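Local coordinates for SusD homolog (Bacteroides ovatus, PDB 4F53), which probably binds mucin O-glycans at the cell surface as a SusD-family outer-membrane lipoprotein with a TPR-like helical fold, at residues A116-I121 and K195-L200; K158-L163 and F214-K219. All blocks are in the same frame, centred on the assembly; numbering follows the deposited sequence.

Contact 1 (A116-I121 and K195-L200); sequences AELYRI and KFANSL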
loop_
_atom_site.group_PDB
_atom_site.type_symbol
_atom_site.label_atom_id
_atom_site.label_comp_id
_atom_site.label_asym_id
_atom_site.label_seq_id
_atom_site.Cartn_x
_atom_site.Cartn_y
_atom_site.Cartn_z
ATOM N N ALA A 116 4.394 1.343 20.652
ATOM C CA ALA A 116 2.998 1.782 20.524
ATOM C C ALA A 116 2.917 3.023 19.616
ATOM O O ALA A 116 2.073 3.066 18.721
ATOM C CB ALA A 116 2.408 2.081 21.901
ATOM N N GLU A 117 3.840 3.991 19.807
ATOM C CA GLU A 117 3.940 5.199 18.983
ATOM C C GLU A 117 4.356 4.874 17.547
ATOM O O GLU A 117 3.857 5.515 16.626
ATOM C CB GLU A 117 4.929 6.211 19.585
ATOM C CG GLU A 117 4.630 7.650 19.189
ATOM C CD GLU A 117 3.292 8.174 19.681
ATOM O OE1 GLU A 117 2.806 7.692 20.732
ATOM O OE2 GLU A 117 2.722 9.061 19.006
ATOM N N LEU A 118 5.274 3.901 17.357
ATOM C CA LEU A 118 5.711 3.464 16.027
ATOM C C LEU A 118 4.509 2.900 15.242
ATOM O O LEU A 118 4.341 3.245 14.077
ATOM C CB LEU A 118 6.847 2.428 16.121
ATOM C CG LEU A 118 7.396 1.859 14.784
ATOM C CD1 LEU A 118 8.021 2.943 13.924
ATOM C CD2 LEU A 118 8.410 0.763 15.036
ATOM N N TYR A 119 3.653 2.071 15.896
ATOM C CA TYR A 119 2.460 1.480 15.283
ATOM C C TYR A 119 1.480 2.572 14.921
ATOM O O TYR A 119 0.961 2.555 13.812
ATOM C CB TYR A 119 1.804 0.435 16.217
ATOM C CG TYR A 119 2.723 -0.697 16.641
ATOM C CD1 TYR A 119 3.773 -1.122 15.818
ATOM C CD2 TYR A 119 2.528 -1.363 17.849
ATOM C CE1 TYR A 119 4.603 -2.177 16.194
ATOM C CE2 TYR A 119 3.370 -2.405 18.244
ATOM C CZ TYR A 119 4.389 -2.821 17.405
ATOM O OH TYR A 119 5.210 -3.840 17.805
ATOM N N ARG A 120 1.289 3.561 15.820
ATOM C CA ARG A 120 0.448 4.744 15.595
ATOM C C ARG A 120 0.880 5.510 14.340
ATOM O O ARG A 120 0.035 5.846 13.523
ATOM C CB ARG A 120 0.510 5.677 16.808
ATOM C CG ARG A 120 -0.547 6.740 16.763
ATOM C CD ARG A 120 -0.226 7.789 17.790
ATOM N NE ARG A 120 -1.210 8.862 17.741
ATOM C CZ ARG A 120 -0.996 10.087 18.192
ATOM N NH1 ARG A 120 0.175 10.409 18.724
ATOM N NH2 ARG A 120 -1.947 11.004 18.107
ATOM N N ILE A 121 2.203 5.767 14.186
ATOM C CA ILE A 121 2.751 6.446 13.014
ATOM C C ILE A 121 2.405 5.661 11.721
ATOM O O ILE A 121 1.813 6.249 10.828
ATOM C CB ILE A 121 4.272 6.710 13.168
ATOM C CG1 ILE A 121 4.498 7.742 14.290
ATOM C CG2 ILE A 121 4.868 7.201 11.830
ATOM C CD1 ILE A 121 5.928 7.921 14.780
ATOM N N LYS A 195 15.823 -1.166 12.563
ATOM C CA LYS A 195 15.939 -1.148 11.097
ATOM C C LYS A 195 14.626 -0.767 10.455
ATOM O O LYS A 195 14.629 -0.019 9.485
ATOM C CB LYS A 195 16.399 -2.519 10.549
ATOM C CG LYS A 195 17.816 -2.889 10.979
ATOM C CD LYS A 195 18.279 -4.085 10.197
ATOM C CE LYS A 195 19.413 -4.789 10.886
ATOM N NZ LYS A 195 19.897 -5.932 10.071
ATOM N N PHE A 196 13.495 -1.267 10.999
ATOM C CA PHE A 196 12.141 -0.972 10.505
ATOM C C PHE A 196 11.868 0.537 10.638
ATOM O O PHE A 196 11.412 1.145 9.670
ATOM C CB PHE A 196 11.090 -1.802 11.300
ATOM C CG PHE A 196 9.633 -1.569 10.951
ATOM C CD1 PHE A 196 8.946 -0.468 11.455
ATOM C CD2 PHE A 196 8.953 -2.452 10.123
ATOM C CE1 PHE A 196 7.602 -0.245 11.111
ATOM C CE2 PHE A 196 7.605 -2.249 9.802
ATOM C CZ PHE A 196 6.933 -1.156 10.305
ATOM N N ALA A 197 12.148 1.128 11.843
ATOM C CA ALA A 197 11.928 2.543 12.143
ATOM C C ALA A 197 12.752 3.452 11.212
ATOM O O ALA A 197 12.189 4.408 10.672
ATOM C CB ALA A 197 12.238 2.834 13.597
ATOM N N ASN A 198 14.036 3.132 10.957
ATOM C CA ASN A 198 14.839 3.928 10.015
ATOM C C ASN A 198 14.332 3.760 8.571
ATOM O O ASN A 198 14.371 4.706 7.791
ATOM C CB ASN A 198 16.312 3.561 10.092
ATOM C CG ASN A 198 16.996 4.190 11.259
ATOM O OD1 ASN A 198 16.965 5.415 11.434
ATOM N ND2 ASN A 198 17.616 3.361 12.083
ATOM N N SER A 199 13.827 2.560 8.225
ATOM C CA SER A 199 13.265 2.259 6.899
ATOM C C SER A 199 11.980 3.065 6.692
ATOM O O SER A 199 11.746 3.550 5.588
ATOM C CB SER A 199 13.001 0.766 6.778
ATOM O OG SER A 199 14.245 0.088 6.894
ATOM N N LEU A 200 11.171 3.256 7.774
ATOM C CA LEU A 200 9.949 4.060 7.732
ATOM C C LEU A 200 10.332 5.549 7.532
ATOM O O LEU A 200 9.679 6.279 6.791
ATOM C CB LEU A 200 9.151 3.866 9.047
ATOM C CG LEU A 200 7.845 4.669 9.196
ATOM C CD1 LEU A 200 6.780 4.222 8.173
ATOM C CD2 LEU A 200 7.297 4.549 10.617
#
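L118 reaches across to helix 195-200 with both of its methyl branches. L118 CD1 lies 3.7 Å from L200 CD2, and the two leucine side chains lie alongside each other, pointing opposite ways. L118 CD2 meets the F196 ring obliquely, 3.8 Å from F196 CD1. The CB of A197 sits 4.2 Å from CD1 of L118 and is a more distant neighbour. One turn on, I121 adds its CG2 branch, 3.8 Å from CD2 of L200, so this one methyl of L200 touches both L118 and I121. L118 has CG anti to the backbone N (chi1 179°), which extends the side chain toward the other helix.

The helices are held well apart, with side chains filling the space between. The axes of the two short segments come no closer than 11.7 Å and run at 33° to each other. No hydrogen bond crosses; the contact is purely apolar and buried. Helix 152-173 also packs here, with L163 on L118 and I166 on I121. F196 also makes edge-to-face ring contacts with W193 and F335. Within helix 116-121, R120 NH1 forms a salt bridge with E117 OE2 at 2.9 Å, in the guanidinium plane and on the syn lone pair. The Y100 hydroxyl hydrogen-bonds E117 OE1 and the Y97 hydroxyl R120 NE. Such layered helix packing is consistent with the TPR-like scaffold of the SusD family.

Contact 2 (K158-L163 and F214-K219); sequences KMLEDL and FNVNGK. With CA (calcium ion), chain D.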
loop_
_atom_site.group_PDB
_atom_site.type_symbol
_atom_site.label_atom_id
_atom_site.label_comp_id
_atom_site.label_asym_id
_atom_site.label_seq_id
_atom_site.Cartn_x
_atom_site.Cartn_y
_atom_site.Cartn_z
ATOM N N LYS A 158 5.104 16.014 12.829
ATOM C CA LYS A 158 5.014 15.417 14.165
ATOM C C LYS A 158 5.489 13.942 14.123
ATOM O O LYS A 158 6.320 13.549 14.938
ATOM C CB LYS A 158 3.600 15.534 14.745
ATOM C CG LYS A 158 3.486 14.892 16.111
ATOM C CD LYS A 158 2.155 15.126 16.804
ATOM C CE LYS A 158 1.823 13.998 17.764
ATOM N NZ LYS A 158 2.881 13.765 18.797
HETATM N N MSE A 159 5.027 13.163 13.140
HETATM C CA MSE A 159 5.418 11.766 12.963
HETATM C C MSE A 159 6.917 11.610 12.817
HETATM O O MSE A 159 7.500 10.747 13.476
HETATM C CB MSE A 159 4.744 11.146 11.716
HETATM C CG MSE A 159 3.257 10.824 11.906
HETATM SE SE MSE A 159 2.535 10.157 10.214
HETATM C CE MSE A 159 0.861 9.607 10.960
ATOM N N LEU A 160 7.546 12.439 11.960
ATOM C CA LEU A 160 8.986 12.349 11.688
ATOM C C LEU A 160 9.798 12.716 12.930
ATOM O O LEU A 160 10.771 12.026 13.244
ATOM C CB LEU A 160 9.407 13.176 10.458
ATOM C CG LEU A 160 9.152 12.470 9.099
ATOM C CD1 LEU A 160 9.055 13.491 7.941
ATOM C CD2 LEU A 160 10.246 11.413 8.791
ATOM N N GLU A 161 9.338 13.718 13.693
ATOM C CA GLU A 161 9.983 14.151 14.927
ATOM C C GLU A 161 9.862 13.057 16.012
ATOM O O GLU A 161 10.830 12.783 16.719
ATOM C CB GLU A 161 9.355 15.462 15.386
ATOM C CG GLU A 161 9.926 16.004 16.682
ATOM C CD GLU A 161 9.536 17.432 17.013
ATOM O OE1 GLU A 161 9.287 18.224 16.076
ATOM O OE2 GLU A 161 9.511 17.768 18.218
ATOM N N ASP A 162 8.676 12.458 16.153
ATOM C CA ASP A 162 8.461 11.378 17.116
ATOM C C ASP A 162 9.239 10.124 16.704
ATOM O O ASP A 162 9.818 9.458 17.570
ATOM C CB ASP A 162 6.955 11.064 17.300
ATOM C CG ASP A 162 6.165 12.185 17.982
ATOM O OD1 ASP A 162 6.802 13.080 18.608
ATOM O OD2 ASP A 162 4.928 12.201 17.849
ATOM N N LEU A 163 9.322 9.848 15.383
ATOM C CA LEU A 163 10.065 8.708 14.856
ATOM C C LEU A 163 11.565 8.823 15.217
ATOM O O LEU A 163 12.166 7.817 15.603
ATOM C CB LEU A 163 9.855 8.604 13.333
ATOM C CG LEU A 163 10.359 7.357 12.619
ATOM C CD1 LEU A 163 9.951 6.089 13.354
ATOM C CD2 LEU A 163 9.902 7.368 11.196
ATOM N N PHE A 214 10.318 21.825 2.294
ATOM C CA PHE A 214 9.916 21.016 3.440
ATOM C C PHE A 214 11.119 20.667 4.320
ATOM O O PHE A 214 12.167 20.228 3.830
ATOM C CB PHE A 214 9.174 19.723 3.019
ATOM C CG PHE A 214 8.878 18.786 4.180
ATOM C CD1 PHE A 214 7.968 19.142 5.169
ATOM C CD2 PHE A 214 9.577 17.595 4.328
ATOM C CE1 PHE A 214 7.709 18.296 6.239
ATOM C CE2 PHE A 214 9.322 16.753 5.405
ATOM C CZ PHE A 214 8.378 17.100 6.346
ATOM N N ASN A 215 10.939 20.841 5.622
ATOM C CA ASN A 215 11.928 20.474 6.622
ATOM C C ASN A 215 11.227 20.202 7.955
ATOM O O ASN A 215 10.135 20.710 8.194
ATOM C CB ASN A 215 13.043 21.549 6.775
ATOM C CG ASN A 215 12.575 22.813 7.451
ATOM O OD1 ASN A 215 12.693 22.969 8.670
ATOM N ND2 ASN A 215 11.953 23.697 6.685
ATOM N N VAL A 216 11.855 19.369 8.792
ATOM C CA VAL A 216 11.422 19.031 10.147
ATOM C C VAL A 216 12.576 19.451 11.046
ATOM O O VAL A 216 13.629 18.809 11.023
ATOM C CB VAL A 216 11.028 17.539 10.338
ATOM C CG1 VAL A 216 10.503 17.285 11.744
ATOM C CG2 VAL A 216 9.999 17.106 9.310
ATOM N N ASN A 217 12.400 20.570 11.786
ATOM C CA ASN A 217 13.416 21.154 12.665
ATOM C C ASN A 217 14.730 21.395 11.896
ATOM O O ASN A 217 15.818 21.073 12.409
ATOM C CB ASN A 217 13.650 20.266 13.900
ATOM C CG ASN A 217 12.399 19.997 14.692
ATOM O OD1 ASN A 217 11.580 20.887 14.897
ATOM N ND2 ASN A 217 12.219 18.760 15.147
ATOM N N GLY A 218 14.606 21.932 10.672
ATOM C CA GLY A 218 15.746 22.248 9.817
ATOM C C GLY A 218 16.228 21.102 8.949
ATOM O O GLY A 218 17.060 21.325 8.072
ATOM N N LYS A 219 15.725 19.864 9.177
ATOM C CA LYS A 219 16.118 18.679 8.392
ATOM C C LYS A 219 15.245 18.545 7.160
ATOM O O LYS A 219 14.036 18.387 7.282
ATOM C CB LYS A 219 16.026 17.395 9.230
ATOM C CG LYS A 219 16.945 17.317 10.454
ATOM C CD LYS A 219 16.486 16.112 11.296
ATOM C CE LYS A 219 17.399 15.711 12.424
ATOM N NZ LYS A 219 17.109 14.311 12.857
HETATM CA CA CA D . 10.703 22.540 16.249
HETATM O O HOH W 1 9.030 20.841 17.199
HETATM O O HOH W 2 8.146 23.268 16.979
HETATM O O HOH W 3 12.671 23.938 15.154
#
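L160 packs against a beta hairpin whose tip, V216 to K219, is a type I' turn. The tight part of the contact is apolar. CD1 of L160 lies 4.0 Å from CG2 of V216, and the L160 side chain lies roughly perpendicular to that of V216. The same methyl meets the ring of F214 at its edge, near the ring plane, 4.0 Å from F214 CZ. With CG1 anti to the backbone N (chi1 -176°), V216 turns CG2 to L160 and CG1 to the backbone N and CB of E161. L224 and M204 also pack on L160, and W516 meets F214 edge-to-face.

The outer side is polar and partly open to solvent. E161, with its chain extended beyond CG, reaches N217 at the turn. N217 ND2 donates to E161 OE1 at 3.1 Å, with an N-H...O angle of 158°. The donor stays near its own amide plane but meets the carboxylate from above, and the two planes are 61° apart. E161 OE1 also accepts a bond from water 1, so two donors grip this oxygen.

The turn itself is held by backbone bonds between V216 and K219 and by an Asx motif, in which N215 OD1 accepts from G218 N. The positive phi of G218 suits a glycine.

The amide of N217 works in two directions. Its nitrogen holds E161, and its oxygen binds calcium. Water 1 is shared by the ion and E161, so the carboxylate acts from the second shell. Among the metal's ligands are three waters and N217 OD1, which lies 2.3 Å from the calcium.

From the N terminus the chain passes through helix 110-131, then helix 152-173, then helix 190-207, and reaches the hairpin at 215-220. Contact 1 joins the first of these helices to the third and closes a loop of 73 residues. Contact 2 joins the second helix to the hairpin and closes one of 50. The segments alternate along the chain, so the two closures cross rather than nest. The centres of contact 1 and contact 2 lie about 14 Å apart. Helix 152-173 links them directly: I121 CD1 packs 3.5 Å from M159 O, and L163 CD2 lies 3.8 Å from A197 O. Together the two contacts tie three successive helices and the hairpin into one body.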